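Probable ferredoxin-dependent nitrite reductase NirA (Mycobacterium tuberculosis, PDB 1ZJ8) catalyses the ferredoxin-dependent six-electron reduction of sulfite to sulfide, using a siroheme and a [4Fe-4S] cluster. Local coordinates at residues 217-222 / 234-239; 249-254 / 265-270. One frame throughout, in Å; residues are numbered along the deposited sequence.

Interaction 1: residues 217-222 / 234-239; sequences RKYKTA and NDVAFI. With SRM (siroheme), chain E.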
ATOM      1  N   ARG A 217      13.286   8.607  -6.701  1.00 42.77           N
ATOM      2  CA  ARG A 217      12.723   7.280  -6.488  1.00 41.98           C
ATOM      3  C   ARG A 217      11.201   7.299  -6.576  1.00 41.08           C
ATOM      4  O   ARG A 217      10.604   8.276  -7.062  1.00 40.82           O
ATOM      5  CB  ARG A 217      13.161   6.762  -5.120  1.00 42.37           C
ATOM      6  CG  ARG A 217      14.189   5.661  -5.181  1.00 42.69           C
ATOM      7  CD  ARG A 217      14.146   4.836  -3.893  1.00 43.56           C
ATOM      8  NE  ARG A 217      14.771   3.531  -4.045  1.00 44.11           N
ATOM      9  CZ  ARG A 217      14.271   2.551  -4.784  1.00 44.26           C
ATOM     10  NH1 ARG A 217      13.127   2.698  -5.462  1.00 43.68           N
ATOM     11  NH2 ARG A 217      14.937   1.413  -4.848  1.00 45.79           N
ATOM     12  N   LYS A 218      10.581   6.205  -6.120  1.00 40.03           N
ATOM     13  CA  LYS A 218       9.128   6.128  -5.986  1.00 38.87           C
ATOM     14  C   LYS A 218       8.617   7.183  -4.996  1.00 37.78           C
ATOM     15  O   LYS A 218       9.334   7.579  -4.060  1.00 37.29           O
ATOM     16  CB  LYS A 218       8.692   4.710  -5.571  1.00 38.86           C
ATOM     17  CG  LYS A 218       9.127   4.261  -4.183  1.00 39.00           C
ATOM     18  CD  LYS A 218       8.419   2.980  -3.740  1.00 39.35           C
ATOM     19  CE  LYS A 218       9.219   1.710  -4.051  1.00 39.65           C
ATOM     20  NZ  LYS A 218       8.421   0.469  -3.756  1.00 40.74           N
ATOM     21  N   TYR A 219       7.369   7.604  -5.221  1.00 36.62           N
ATOM     22  CA  TYR A 219       6.738   8.730  -4.526  1.00 35.95           C
ATOM     23  C   TYR A 219       5.266   8.448  -4.223  1.00 35.02           C
ATOM     24  O   TYR A 219       4.444   8.326  -5.125  1.00 35.11           O
ATOM     25  CB  TYR A 219       6.832   9.957  -5.410  1.00 35.99           C
ATOM     26  CG  TYR A 219       6.391  11.276  -4.812  1.00 35.94           C
ATOM     27  CD1 TYR A 219       7.216  11.969  -3.964  1.00 35.10           C
ATOM     28  CD2 TYR A 219       5.185  11.857  -5.169  1.00 35.54           C
ATOM     29  CE1 TYR A 219       6.847  13.195  -3.454  1.00 36.24           C
ATOM     30  CE2 TYR A 219       4.810  13.090  -4.669  1.00 36.24           C
ATOM     31  CZ  TYR A 219       5.652  13.765  -3.809  1.00 35.93           C
ATOM     32  OH  TYR A 219       5.313  15.001  -3.291  1.00 34.79           O
ATOM     33  N   LYS A 220       4.949   8.373  -2.939  1.00 34.15           N
ATOM     34  CA  LYS A 220       3.664   7.909  -2.466  1.00 33.43           C
ATOM     35  C   LYS A 220       2.863   9.050  -1.843  1.00 32.77           C
ATOM     36  O   LYS A 220       3.367   9.795  -0.978  1.00 32.24           O
ATOM     37  CB  LYS A 220       3.866   6.787  -1.435  1.00 33.26           C
ATOM     38  CG  LYS A 220       4.268   5.476  -2.055  1.00 33.60           C
ATOM     39  CD  LYS A 220       4.646   4.423  -1.019  1.00 33.52           C
ATOM     40  CE  LYS A 220       4.908   3.084  -1.726  1.00 34.53           C
ATOM     41  NZ  LYS A 220       5.635   2.062  -0.914  1.00 34.25           N
ATOM     42  N   THR A 221       1.596   9.126  -2.240  1.00 31.64           N
ATOM     43  CA  THR A 221       0.731  10.217  -1.854  1.00 31.34           C
ATOM     44  C   THR A 221      -0.588   9.711  -1.239  1.00 30.90           C
ATOM     45  O   THR A 221      -1.189   8.723  -1.715  1.00 30.45           O
ATOM     46  CB  THR A 221       0.471  11.131  -3.070  1.00 31.51           C
ATOM     47  OG1 THR A 221       1.708  11.730  -3.478  1.00 32.41           O
ATOM     48  CG2 THR A 221      -0.528  12.227  -2.749  1.00 31.56           C
ATOM     49  N   ALA A 222      -1.037  10.416  -0.195  1.00 30.17           N
ATOM     50  CA  ALA A 222      -2.318  10.151   0.427  1.00 29.97           C
ATOM     51  C   ALA A 222      -3.144  11.437   0.647  1.00 29.73           C
ATOM     52  O   ALA A 222      -2.645  12.410   1.213  1.00 29.93           O
ATOM     53  CB  ALA A 222      -2.084   9.449   1.719  1.00 30.07           C
ATOM     54  N   ASN A 234       3.451   8.061   4.255  1.00 35.05           N
ATOM     55  CA  ASN A 234       3.484   8.462   2.839  1.00 34.94           C
ATOM     56  C   ASN A 234       4.537   9.591   2.621  1.00 34.80           C
ATOM     57  O   ASN A 234       4.884  10.308   3.554  1.00 34.58           O
ATOM     58  CB  ASN A 234       2.067   8.903   2.386  1.00 34.88           C
ATOM     59  CG  ASN A 234       1.137   7.711   2.050  1.00 34.85           C
ATOM     60  OD1 ASN A 234       1.173   7.194   0.946  1.00 34.16           O
ATOM     61  ND2 ASN A 234       0.277   7.317   2.989  1.00 34.61           N
ATOM     62  N   ASP A 235       5.061   9.725   1.407  1.00 34.70           N
ATOM     63  CA  ASP A 235       6.004  10.806   1.101  1.00 34.68           C
ATOM     64  C   ASP A 235       5.365  12.161   1.284  1.00 34.56           C
ATOM     65  O   ASP A 235       6.030  13.115   1.674  1.00 34.86           O
ATOM     66  CB  ASP A 235       6.492  10.714  -0.338  1.00 35.03           C
ATOM     67  CG  ASP A 235       7.301   9.474  -0.589  1.00 36.21           C
ATOM     68  OD1 ASP A 235       8.467   9.433  -0.125  1.00 37.43           O
ATOM     69  OD2 ASP A 235       6.766   8.537  -1.234  1.00 36.68           O
ATOM     70  N   VAL A 236       4.076  12.245   0.971  1.00 34.32           N
ATOM     71  CA  VAL A 236       3.325  13.498   1.098  1.00 34.07           C
ATOM     72  C   VAL A 236       1.860  13.182   1.424  1.00 33.73           C
ATOM     73  O   VAL A 236       1.278  12.267   0.852  1.00 33.92           O
ATOM     74  CB  VAL A 236       3.440  14.395  -0.194  1.00 34.06           C
ATOM     75  CG1 VAL A 236       2.820  13.719  -1.412  1.00 33.85           C
ATOM     76  CG2 VAL A 236       2.796  15.770   0.033  1.00 34.24           C
ATOM     77  N   ALA A 237       1.273  13.925   2.355  1.00 33.35           N
ATOM     78  CA  ALA A 237      -0.110  13.675   2.749  1.00 33.16           C
ATOM     79  C   ALA A 237      -0.903  14.969   2.978  1.00 33.21           C
ATOM     80  O   ALA A 237      -0.396  15.936   3.565  1.00 33.34           O
ATOM     81  CB  ALA A 237      -0.151  12.795   3.978  1.00 32.86           C
ATOM     82  N   PHE A 238      -2.137  14.984   2.477  1.00 32.92           N
ATOM     83  CA  PHE A 238      -3.065  16.086   2.717  1.00 32.77           C
ATOM     84  C   PHE A 238      -4.255  15.514   3.491  1.00 32.63           C
ATOM     85  O   PHE A 238      -5.070  14.776   2.934  1.00 32.44           O
ATOM     86  CB  PHE A 238      -3.531  16.699   1.395  1.00 32.42           C
ATOM     87  CG  PHE A 238      -2.428  17.321   0.576  1.00 32.07           C
ATOM     88  CD1 PHE A 238      -1.558  16.531  -0.166  1.00 32.63           C
ATOM     89  CD2 PHE A 238      -2.286  18.700   0.516  1.00 31.54           C
ATOM     90  CE1 PHE A 238      -0.543  17.108  -0.941  1.00 31.70           C
ATOM     91  CE2 PHE A 238      -1.290  19.281  -0.248  1.00 31.65           C
ATOM     92  CZ  PHE A 238      -0.414  18.481  -0.982  1.00 31.96           C
ATOM     93  N   ILE A 239      -4.339  15.823   4.780  1.00 33.04           N
ATOM     94  CA  ILE A 239      -5.345  15.213   5.644  1.00 33.39           C
ATOM     95  C   ILE A 239      -6.260  16.301   6.194  1.00 33.48           C
ATOM     96  O   ILE A 239      -5.787  17.301   6.701  1.00 33.48           O
ATOM     97  CB  ILE A 239      -4.679  14.398   6.790  1.00 33.48           C
ATOM     98  CG1 ILE A 239      -4.348  12.935   6.411  1.00 33.40           C
ATOM     99  CG2 ILE A 239      -5.622  14.305   7.975  1.00 33.96           C
ATOM    100  CD1 ILE A 239      -4.159  12.595   4.963  1.00 34.36           C
TER
HETATM  101 FE   SRM E 557       5.959  -2.496  -2.364  1.00 36.68          FE
HETATM  102  CHA SRM E 557       8.794  -3.490  -3.991  1.00 39.33           C
HETATM  103  CHB SRM E 557       4.506  -5.410  -3.148  1.00 37.03           C
HETATM  104  CHC SRM E 557       3.246  -1.524  -0.853  1.00 31.66           C
HETATM  105  CHD SRM E 557       7.884  -0.943   0.048  1.00 36.19           C
HETATM  106  NA  SRM E 557       6.464  -4.038  -3.532  1.00 38.55           N
HETATM  107  C1A SRM E 557       7.611  -4.223  -4.223  1.00 39.78           C
HETATM  108  C2A SRM E 557       7.522  -5.291  -5.269  1.00 40.69           C
HETATM  109  CMA SRM E 557       7.255  -4.664  -6.603  1.00 40.05           C
HETATM  110  CDA SRM E 557       8.703  -6.221  -5.253  1.00 42.56           C
HETATM  111  CEA SRM E 557       9.764  -6.090  -6.299  1.00 44.84           C
HETATM  112  O3A SRM E 557      10.412  -5.041  -6.358  1.00 47.29           O
HETATM  113  O4A SRM E 557       9.989  -7.010  -7.099  1.00 46.66           O
HETATM  114  C3A SRM E 557       6.333  -6.045  -4.779  1.00 40.44           C
HETATM  115  CAA SRM E 557       5.427  -6.543  -5.855  1.00 40.25           C
HETATM  116  CBA SRM E 557       5.970  -7.913  -6.160  1.00 41.43           C
HETATM  117  CCA SRM E 557       4.877  -8.837  -6.588  1.00 42.67           C
HETATM  118  O1A SRM E 557       3.776  -8.785  -5.998  1.00 41.33           O
HETATM  119  O2A SRM E 557       5.097  -9.620  -7.544  1.00 43.03           O
HETATM  120  C4A SRM E 557       5.719  -5.120  -3.785  1.00 39.08           C
HETATM  121  NB  SRM E 557       4.160  -3.272  -2.196  1.00 35.16           N
HETATM  122  C1B SRM E 557       3.667  -4.446  -2.593  1.00 34.63           C
HETATM  123  C2B SRM E 557       2.185  -4.611  -2.411  1.00 33.18           C
HETATM  124  CMB SRM E 557       1.495  -5.324  -3.540  1.00 32.44           C
HETATM  125  CDB SRM E 557       1.977  -5.401  -1.163  1.00 33.03           C
HETATM  126  CEB SRM E 557       0.582  -5.720  -0.757  1.00 33.40           C
HETATM  127  O3B SRM E 557       0.129  -6.885  -0.768  1.00 33.18           O
HETATM  128  O4B SRM E 557      -0.122  -4.772  -0.411  1.00 34.85           O
HETATM  129  C3B SRM E 557       1.801  -3.160  -2.217  1.00 32.49           C
HETATM  130  CAB SRM E 557       1.536  -2.489  -3.539  1.00 32.29           C
HETATM  131  CBB SRM E 557       0.620  -1.312  -3.398  1.00 31.87           C
HETATM  132  CCB SRM E 557       0.566  -0.538  -4.683  1.00 31.13           C
HETATM  133  O1B SRM E 557      -0.397  -0.638  -5.439  1.00 31.81           O
HETATM  134  O2B SRM E 557       1.466   0.236  -4.997  1.00 33.57           O
HETATM  135  C4B SRM E 557       3.111  -2.601  -1.731  1.00 33.82           C
HETATM  136  NC  SRM E 557       5.639  -1.569  -0.699  1.00 33.63           N
HETATM  137  C1C SRM E 557       4.443  -1.083  -0.310  1.00 31.18           C
HETATM  138  C2C SRM E 557       4.483  -0.414   0.906  1.00 32.91           C
HETATM  139  CDC SRM E 557       3.362   0.029   1.787  1.00 33.13           C
HETATM  140  CEC SRM E 557       2.701   1.337   1.592  1.00 32.44           C
HETATM  141  O3C SRM E 557       2.948   2.018   0.571  1.00 31.81           O
HETATM  142  O4C SRM E 557       1.930   1.689   2.497  1.00 32.69           O
HETATM  143  C3C SRM E 557       5.818  -0.315   1.156  1.00 33.32           C
HETATM  144  CAC SRM E 557       6.272   0.378   2.399  1.00 33.48           C
HETATM  145  CBC SRM E 557       6.121   1.878   2.537  1.00 32.83           C
HETATM  146  CCC SRM E 557       7.249   2.555   1.780  1.00 32.31           C
HETATM  147  O1C SRM E 557       7.273   2.542   0.519  1.00 28.39           O
HETATM  148  O2C SRM E 557       8.150   3.096   2.470  1.00 31.62           O
HETATM  149  C4C SRM E 557       6.497  -0.953   0.150  1.00 34.77           C
HETATM  150  ND  SRM E 557       7.911  -1.979  -2.228  1.00 37.36           N
HETATM  151  C1D SRM E 557       8.464  -1.532  -1.089  1.00 37.00           C
HETATM  152  C2D SRM E 557       9.854  -1.747  -1.142  1.00 38.32           C
HETATM  153  CAD SRM E 557      10.848  -0.867  -0.405  1.00 37.48           C
HETATM  154  CBD SRM E 557      11.425   0.316  -1.118  1.00 39.18           C
HETATM  155  CCD SRM E 557      12.315   1.325  -0.450  1.00 40.36           C
HETATM  156  O1D SRM E 557      11.870   2.490  -0.350  1.00 41.96           O
HETATM  157  O2D SRM E 557      13.452   1.007  -0.009  1.00 37.19           O
HETATM  158  C3D SRM E 557      10.113  -2.343  -2.364  1.00 37.58           C
HETATM  159  CDD SRM E 557      11.449  -2.354  -3.056  1.00 38.97           C
HETATM  160  CED SRM E 557      12.010  -1.152  -3.785  1.00 39.54           C
HETATM  161  O3D SRM E 557      11.305  -0.178  -4.053  1.00 39.68           O
HETATM  162  O4D SRM E 557      13.198  -1.111  -4.133  1.00 38.84           O
HETATM  163  C4D SRM E 557       8.904  -2.478  -3.026  1.00 38.45           C
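K220 and D235 meet where strand 219-222 and the parallel strand 236-239 begin to pair. Three backbone bonds join the strands: V236 N to K220 O (3.2 Å), A222 N to V236 O (3.1 Å) and F238 N to A222 O (2.9 Å). The side chain of D235 adds a fourth, its OD2 accepting from K220 N, a bond modelled as very short, so its exact length is doubtful.

The K220 side chain runs from this point to the cofactor. Its CB lies beside both polar neighbours, 3.4 Å from D235 OD2 and 3.6 Å from N234 OD1, the latter an acceptor for R141. CG is still near D235 OD2 at 4.0 Å. With CG beside the backbone N (chi1 -75°) and every later torsion extended, the chain leaves the strand: CD and CE lead past the siroheme acetate oxygen O3C, and NZ makes a weak hydrogen bond to it. The end of the chain is modelled too close to the cofactor, so its exact place is doubtful.

On the opposite side of the sheet, T221 and V236 lie side by side pointing the same way, T221 OG1 being bonded to W281. The Y219 ring packs its CZ 3.7 Å from V236 CG1.

D235 OD2 also forms a salt bridge to R301, which hydrogen-bonds the siroheme through NH1. R217, K218 and K220 form a cluster of basic side chains in the siroheme pocket that probably helps neutralise the carboxylates of the cofactor, and D235 probably helps tie K220 to the following strand.

Interaction 2: residues 249-254 / 265-270; sequences GLDLWV and AQRVGA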
ATOM      1  N   GLY A 249     -10.309  22.219   5.291  1.00 39.10           N
ATOM      2  CA  GLY A 249      -9.189  22.199   4.352  1.00 38.59           C
ATOM      3  C   GLY A 249      -8.231  21.084   4.715  1.00 37.94           C
ATOM      4  O   GLY A 249      -8.592  20.189   5.487  1.00 37.56           O
ATOM      5  N   LEU A 250      -7.010  21.140   4.196  1.00 37.13           N
ATOM      6  CA  LEU A 250      -6.112  20.007   4.334  1.00 37.29           C
ATOM      7  C   LEU A 250      -4.789  20.364   4.995  1.00 37.10           C
ATOM      8  O   LEU A 250      -4.091  21.271   4.551  1.00 37.38           O
ATOM      9  CB  LEU A 250      -5.891  19.348   2.963  1.00 37.38           C
ATOM     10  CG  LEU A 250      -7.185  18.689   2.447  1.00 37.23           C
ATOM     11  CD1 LEU A 250      -8.073  19.655   1.641  1.00 36.48           C
ATOM     12  CD2 LEU A 250      -6.865  17.473   1.624  1.00 37.16           C
ATOM     13  N   ASP A 251      -4.461  19.646   6.065  1.00 36.82           N
ATOM     14  CA  ASP A 251      -3.178  19.801   6.740  1.00 36.89           C
ATOM     15  C   ASP A 251      -2.098  19.006   5.976  1.00 36.80           C
ATOM     16  O   ASP A 251      -2.337  17.885   5.528  1.00 36.70           O
ATOM     17  CB  ASP A 251      -3.320  19.360   8.210  1.00 37.04           C
ATOM     18  CG  ASP A 251      -2.002  19.283   8.937  1.00 37.57           C
ATOM     19  OD1 ASP A 251      -1.055  19.998   8.536  1.00 41.25           O
ATOM     20  OD2 ASP A 251      -1.907  18.496   9.915  1.00 38.76           O
ATOM     21  N   LEU A 252      -0.922  19.603   5.808  1.00 36.76           N
ATOM     22  CA  LEU A 252       0.112  19.033   4.948  1.00 36.74           C
ATOM     23  C   LEU A 252       1.139  18.291   5.770  1.00 36.94           C
ATOM     24  O   LEU A 252       1.688  18.841   6.725  1.00 37.40           O
ATOM     25  CB  LEU A 252       0.800  20.134   4.142  1.00 36.70           C
ATOM     26  CG  LEU A 252       1.981  19.754   3.241  1.00 36.92           C
ATOM     27  CD1 LEU A 252       1.653  18.590   2.334  1.00 37.52           C
ATOM     28  CD2 LEU A 252       2.451  20.944   2.402  1.00 36.81           C
ATOM     29  N   TRP A 253       1.371  17.031   5.400  1.00 37.00           N
ATOM     30  CA  TRP A 253       2.393  16.187   5.986  1.00 36.84           C
ATOM     31  C   TRP A 253       3.391  15.802   4.893  1.00 37.31           C
ATOM     32  O   TRP A 253       3.019  15.649   3.717  1.00 37.10           O
ATOM     33  CB  TRP A 253       1.762  14.920   6.564  1.00 36.28           C
ATOM     34  CG  TRP A 253       0.936  15.125   7.795  1.00 35.40           C
ATOM     35  CD1 TRP A 253      -0.134  15.921   7.918  1.00 35.00           C
ATOM     36  CD2 TRP A 253       1.124  14.498   9.072  1.00 35.00           C
ATOM     37  NE1 TRP A 253      -0.635  15.854   9.199  1.00 34.96           N
ATOM     38  CE2 TRP A 253       0.111  14.977   9.924  1.00 33.60           C
ATOM     39  CE3 TRP A 253       2.065  13.593   9.582  1.00 35.42           C
ATOM     40  CZ2 TRP A 253      -0.010  14.586  11.257  1.00 34.71           C
ATOM     41  CZ3 TRP A 253       1.941  13.190  10.915  1.00 35.50           C
ATOM     42  CH2 TRP A 253       0.904  13.693  11.736  1.00 35.08           C
ATOM     43  N   VAL A 254       4.649  15.613   5.297  1.00 37.86           N
ATOM     44  CA  VAL A 254       5.726  15.281   4.385  1.00 38.43           C
ATOM     45  C   VAL A 254       6.767  14.401   5.101  1.00 39.19           C
ATOM     46  O   VAL A 254       6.938  14.507   6.333  1.00 39.16           O
ATOM     47  CB  VAL A 254       6.350  16.597   3.832  1.00 38.51           C
ATOM     48  CG1 VAL A 254       7.865  16.503   3.678  1.00 38.79           C
ATOM     49  CG2 VAL A 254       5.695  16.986   2.498  1.00 38.56           C
ATOM     50  N   ALA A 265       6.350  10.587   8.700  1.00 39.54           N
ATOM     51  CA  ALA A 265       6.146  11.884   8.070  1.00 39.25           C
ATOM     52  C   ALA A 265       5.688  12.894   9.122  1.00 38.93           C
ATOM     53  O   ALA A 265       5.039  12.538  10.105  1.00 38.15           O
ATOM     54  CB  ALA A 265       5.135  11.787   6.908  1.00 39.12           C
ATOM     55  N   GLN A 266       6.055  14.157   8.895  1.00 39.20           N
ATOM     56  CA  GLN A 266       5.914  15.227   9.892  1.00 39.12           C
ATOM     57  C   GLN A 266       5.155  16.433   9.325  1.00 38.95           C
ATOM     58  O   GLN A 266       5.291  16.767   8.154  1.00 38.86           O
ATOM     59  CB  GLN A 266       7.295  15.674  10.351  1.00 39.12           C
ATOM     60  CG  GLN A 266       8.307  14.532  10.469  1.00 39.32           C
ATOM     61  CD  GLN A 266       9.719  15.046  10.551  1.00 39.52           C
ATOM     62  OE1 GLN A 266      10.102  15.710  11.533  1.00 38.43           O
ATOM     63  NE2 GLN A 266      10.504  14.772   9.501  1.00 38.17           N
ATOM     64  N   ARG A 267       4.380  17.084  10.185  1.00 38.74           N
ATOM     65  CA  ARG A 267       3.592  18.239   9.813  1.00 38.76           C
ATOM     66  C   ARG A 267       4.442  19.414   9.342  1.00 38.56           C
ATOM     67  O   ARG A 267       5.332  19.882  10.037  1.00 38.62           O
ATOM     68  CB  ARG A 267       2.770  18.709  11.011  1.00 38.51           C
ATOM     69  CG  ARG A 267       1.790  17.683  11.520  1.00 39.25           C
ATOM     70  CD  ARG A 267       0.621  18.302  12.248  1.00 40.03           C
ATOM     71  NE  ARG A 267       0.051  19.427  11.493  1.00 41.73           N
ATOM     72  CZ  ARG A 267       0.093  20.708  11.868  1.00 41.44           C
ATOM     73  NH1 ARG A 267       0.696  21.076  12.988  1.00 41.49           N
ATOM     74  NH2 ARG A 267      -0.459  21.641  11.106  1.00 41.86           N
ATOM     75  N   VAL A 268       4.115  19.929   8.170  1.00 38.64           N
ATOM     76  CA  VAL A 268       4.732  21.145   7.675  1.00 38.54           C
ATOM     77  C   VAL A 268       4.231  22.363   8.474  1.00 38.62           C
ATOM     78  O   VAL A 268       4.874  23.415   8.478  1.00 38.73           O
ATOM     79  CB  VAL A 268       4.439  21.305   6.175  1.00 38.46           C
ATOM     80  CG1 VAL A 268       5.012  22.622   5.648  1.00 38.73           C
ATOM     81  CG2 VAL A 268       4.996  20.089   5.393  1.00 37.91           C
ATOM     82  N   GLY A 269       3.088  22.195   9.150  1.00 38.60           N
ATOM     83  CA  GLY A 269       2.457  23.254   9.943  1.00 38.09           C
ATOM     84  C   GLY A 269       1.488  24.109   9.140  1.00 37.96           C
ATOM     85  O   GLY A 269       1.118  25.207   9.582  1.00 38.09           O
ATOM     86  N   ALA A 270       1.040  23.574   7.996  1.00 37.33           N
ATOM     87  CA  ALA A 270       0.328  24.341   6.978  1.00 36.82           C
ATOM     88  C   ALA A 270      -1.100  23.855   6.786  1.00 36.55           C
ATOM     89  O   ALA A 270      -1.381  22.652   6.907  1.00 36.60           O
ATOM     90  CB  ALA A 270       1.077  24.264   5.646  1.00 36.72           C
TER
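D251 and R267 form the salt bridge of this antiparallel hairpin. The arginine grips the carboxylate side-on with two nitrogens: NE lies 2.7 Å from D251 OD2, on its syn side, and NH2 lies 3.1 Å from D251 OD1, which it meets from above the carboxylate plane. The two flat groups are turned 62° apart. A bend at chi3 of R267 (47°) turns the guanidinium back to the aspartate. D251 OD2 also accepts W253 NE1 (3.0 Å), which arrives from the opposite face of the carboxylate to R267 NE, so donors on both faces probably hold the group's rotation. R267 NH2 has a further acceptor in G330 O.

The aliphatic part of the same arginine makes the CH-pi contact. R267 CG sits over one face of W253, 3.8 Å from the centroid of the six-membered ring, while A265 O lies at the ring edge.

Backbone bonds set the register. V254 and Q266 are a hydrogen-bonded pair, bonded in both directions, with Q266 N to V254 O at 2.7 Å; W253 and R267 are the neighbouring non-hydrogen-bonded pair, their side chains together on one face. V268 N to L252 O (3.0 Å) and L252 N to A270 O follow, but L252 spans V268 to A270, so the regular pairing is interrupted by a bulge-like irregularity where G269 has positive phi (89°).

Apolar contacts occupy the other face: V268 CG2 packs on L252 CG at 3.7 Å and lies near V254 CB.

Strand 249-254 is bonded on its other side to strand 236-243. L250, L252 and V254 rest on helix 277-291, V254 and V268 touch helix 311-323, and the D251-R267 side borders the loop residues A332 and P333.

How the interactions relate
From the N terminus, interaction 1 closes first: strand 219-224 leaves the siroheme pocket and, after a short connection, the chain returns as strand 236-243 running parallel to it. The chain then reverses into strand 249-254, antiparallel to it, and interaction 2 closes the hairpin with 266-272. The two contacts follow in series, neither nested nor crossed, within one mixed sheet. They are joined through strands 236-243 and 249-254, where A237 O and I239 O face W253 N and D251 N, each 2.8 Å away, as probable hydrogen bonds. The two contacts thus span four consecutive strands, from 219-224 beside the siroheme to the 249-254/266-272 hairpin, with helix 277-291 against both.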